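Local structure of major capsid protein (Norovirus Hu/GI.7/TCH-060/USA/2003, 4P25) at residues N20-P24 and Q63-I67. The protein builds the capsid of a human norovirus, and its protruding (P) domain binds histo-blood group antigens such as Lewis Y. Sequence-based numbering, arbitrary orientation.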
ATOM      1  N   ASN A  20       2.132  -5.762  -5.022  1.00  6.37           N
ATOM      2  CA  ASN A  20       1.306  -6.941  -5.211  1.00  5.38           C
ATOM      3  C   ASN A  20      -0.138  -6.598  -4.833  1.00  5.70           C
ATOM      4  O   ASN A  20      -0.385  -5.789  -3.925  1.00  8.53           O
ATOM      5  CB  ASN A  20       1.822  -8.081  -4.330  1.00  5.77           C
ATOM      6  CG  ASN A  20       1.380  -9.448  -4.816  1.00  5.91           C
ATOM      7  OD1 ASN A  20       0.219  -9.844  -4.646  1.00  8.75           O
ATOM      8  ND2 ASN A  20       2.318 -10.203  -5.385  1.00  7.96           N
ATOM      9  N   SER A  21      -1.086  -7.210  -5.532  1.00  6.41           N
ATOM     10  CA  SER A  21      -2.495  -6.955  -5.277  1.00  6.89           C
ATOM     11  C   SER A  21      -3.146  -8.013  -4.390  1.00  6.77           C
ATOM     12  O   SER A  21      -4.335  -7.907  -4.076  1.00  8.34           O
ATOM     13  CB  SER A  21      -3.244  -6.851  -6.601  1.00  8.50           C
ATOM     14  OG  SER A  21      -3.022  -7.998  -7.413  1.00  8.38           O
ATOM     15  N   ARG A  22      -2.380  -9.023  -3.980  1.00  6.65           N
ATOM     16  CA  ARG A  22      -2.908 -10.100  -3.131  1.00  6.01           C
ATOM     17  C   ARG A  22      -2.262 -10.180  -1.745  1.00  8.95           C
ATOM     18  O   ARG A  22      -2.841 -10.746  -0.817  1.00 10.57           O
ATOM     19  CB  ARG A  22      -2.839 -11.459  -3.845  1.00  7.11           C
ATOM     20  CG  ARG A  22      -3.788 -11.556  -5.049  1.00  6.80           C
ATOM     21  CD  ARG A  22      -3.666 -12.903  -5.769  1.00  8.39           C
ATOM     22  NE  ARG A  22      -4.275 -13.995  -5.011  1.00 10.89           N
ATOM     23  CZ  ARG A  22      -3.722 -15.191  -4.826  1.00  9.00           C
ATOM     24  NH1 ARG A  22      -2.529 -15.476  -5.335  1.00  9.70           N
ATOM     25  NH2 ARG A  22      -4.370 -16.114  -4.128  1.00  9.69           N
ATOM     26  N   VAL A  23      -1.069  -9.609  -1.605  1.00  9.22           N
ATOM     27  CA  VAL A  23      -0.422  -9.462  -0.303  1.00  8.25           C
ATOM     28  C   VAL A  23       0.235  -8.088  -0.234  1.00  8.34           C
ATOM     29  O   VAL A  23       0.549  -7.505  -1.275  1.00  9.76           O
ATOM     30  CB  VAL A  23       0.639 -10.572  -0.025  1.00 10.37           C
ATOM     31  CG1 VAL A  23      -0.029 -11.915   0.283  1.00 11.60           C
ATOM     32  CG2 VAL A  23       1.646 -10.678  -1.178  1.00 10.79           C
ATOM     33  N   PRO A  24       0.433  -7.553   0.982  1.00 10.21           N
ATOM     34  CA  PRO A  24       1.090  -6.248   1.138  1.00 11.30           C
ATOM     35  C   PRO A  24       2.602  -6.367   0.960  1.00 10.16           C
ATOM     36  O   PRO A  24       3.354  -6.505   1.927  1.00 15.15           O
ATOM     37  CB  PRO A  24       0.729  -5.843   2.571  1.00 12.35           C
ATOM     38  CG  PRO A  24       0.495  -7.132   3.283  1.00 16.04           C
ATOM     39  CD  PRO A  24      -0.081  -8.075   2.261  1.00 11.15           C
ATOM     40  N   GLN A  63      -5.174  -1.439   1.310  1.00  7.46           N
ATOM     41  CA  GLN A  63      -6.390  -2.199   1.626  1.00  7.39           C
ATOM     42  C   GLN A  63      -6.213  -3.694   1.322  1.00  7.98           C
ATOM     43  O   GLN A  63      -7.081  -4.506   1.639  1.00  8.74           O
ATOM     44  CB  GLN A  63      -7.586  -1.653   0.837  1.00  7.14           C
ATOM     45  CG  GLN A  63      -8.121  -0.303   1.335  1.00  8.58           C
ATOM     46  CD  GLN A  63      -8.978   0.428   0.301  1.00  9.80           C
ATOM     47  OE1 GLN A  63      -8.701   0.391  -0.902  1.00 10.57           O
ATOM     48  NE2 GLN A  63     -10.014   1.118   0.775  1.00 13.06           N
ATOM     49  N   VAL A  64      -5.082  -4.052   0.715  1.00  7.88           N
ATOM     50  CA  VAL A  64      -4.854  -5.426   0.239  1.00  6.76           C
ATOM     51  C   VAL A  64      -4.567  -6.428   1.362  1.00  6.62           C
ATOM     52  O   VAL A  64      -3.635  -6.243   2.157  1.00  7.86           O
ATOM     53  CB  VAL A  64      -3.691  -5.439  -0.773  1.00  6.23           C
ATOM     54  CG1 VAL A  64      -3.241  -6.871  -1.096  1.00  8.79           C
ATOM     55  CG2 VAL A  64      -4.082  -4.671  -2.042  1.00  8.13           C
ATOM     56  N   ALA A  65      -5.373  -7.485   1.421  1.00  7.34           N
ATOM     57  CA  ALA A  65      -5.224  -8.571   2.409  1.00  7.53           C
ATOM     58  C   ALA A  65      -5.309  -8.077   3.849  1.00  6.56           C
ATOM     59  O   ALA A  65      -4.470  -8.416   4.692  1.00  7.24           O
ATOM     60  CB  ALA A  65      -3.932  -9.367   2.180  1.00  7.45           C
ATOM     61  N   ARG A  66      -6.335  -7.281   4.126  1.00  8.50           N
ATOM     62  CA  ARG A  66      -6.571  -6.782   5.469  1.00  9.20           C
ATOM     63  C   ARG A  66      -7.933  -7.238   5.953  1.00  7.71           C
ATOM     64  O   ARG A  66      -8.793  -7.608   5.149  1.00  8.07           O
ATOM     65  CB  ARG A  66      -6.447  -5.262   5.503  1.00 10.04           C
ATOM     66  CG  ARG A  66      -5.087  -4.796   5.002  1.00 16.41           C
ATOM     67  CD  ARG A  66      -4.905  -3.329   5.216  1.00 21.48           C
ATOM     68  NE  ARG A  66      -4.681  -3.027   6.622  1.00 19.30           N
ATOM     69  CZ  ARG A  66      -4.760  -1.807   7.143  1.00 26.94           C
ATOM     70  NH1 ARG A  66      -5.072  -0.772   6.370  1.00 16.08           N
ATOM     71  NH2 ARG A  66      -4.541  -1.626   8.437  1.00 22.31           N
ATOM     72  N   ILE A  67      -8.099  -7.252   7.273  1.00  6.55           N
ATOM     73  CA  ILE A  67      -9.320  -7.728   7.909  1.00  7.10           C
ATOM     74  C   ILE A  67      -9.692  -6.783   9.038  1.00  8.33           C
ATOM     75  O   ILE A  67      -8.821  -6.296   9.771  1.00  9.05           O
ATOM     76  CB  ILE A  67      -9.138  -9.150   8.491  1.00  8.16           C
ATOM     77  CG1 ILE A  67      -8.797 -10.155   7.387  1.00  8.23           C
ATOM     78  CG2 ILE A  67     -10.397  -9.607   9.219  1.00 11.13           C
ATOM     79  CD1 ILE A  67      -8.516 -11.551   7.899  1.00 10.02           C
TER
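Val64 lays its CG1 methyl against the backbone of residues 21-23, on the side of an Asx turn away from Asn20 OD1, joining two parts of the norovirus P domain. The turn lies against strand 218-221 of the seven-stranded sheet; 63-67 leads into strand 66-73 of the six-stranded sheet, whose antiparallel neighbour in the sheet, 154-163, supplies Trp161 and Ser163 to the glycan pocket. The tight part is built of methyl groups on peptide atoms. Val64 CG1 stands 3.3 Å from Ser21 O and 3.5 Å from both Arg22 C and Val23 N; chi1 169° sets it anti to the backbone N, the position that makes it the branch nearest this backbone. CG2 approaches the Ser21 oxygen from the same side, at 3.8 Å. Beside it, the Ala65 methyl sits 3.5 Å from Arg22 O. Ala65 has a left-handed backbone conformation, which bends the chain just before the strand begins; its backbone is also hydrogen-bonded to Leu159.

The side chains of Ser21, Arg22 and Val23 leave from the far side of the turn, so their backbone faces Val64 and Ala65. Ser21 OG bonds to Leu223 O, and the Arg22 guanidinium makes a salt bridge with Asp103 and a cation-pi contact with Phe42. The looser side is at partly exposed Pro24, where CD touches Ala65 CB at 4.1 Å. Gln63, also partly exposed, turns instead to the second subunit, bonding through NE2 to Asn17 of that chain.

The turn keeps its shape through Asn20, whose ND2 is held by Ser207 OG and Val219 O. A weak bond reaches its OD1 from Val23 N at 3.3 Å. The stronger one comes from Arg22 N, 2.8 Å from Asn20 OD1 on an in-plane lone pair.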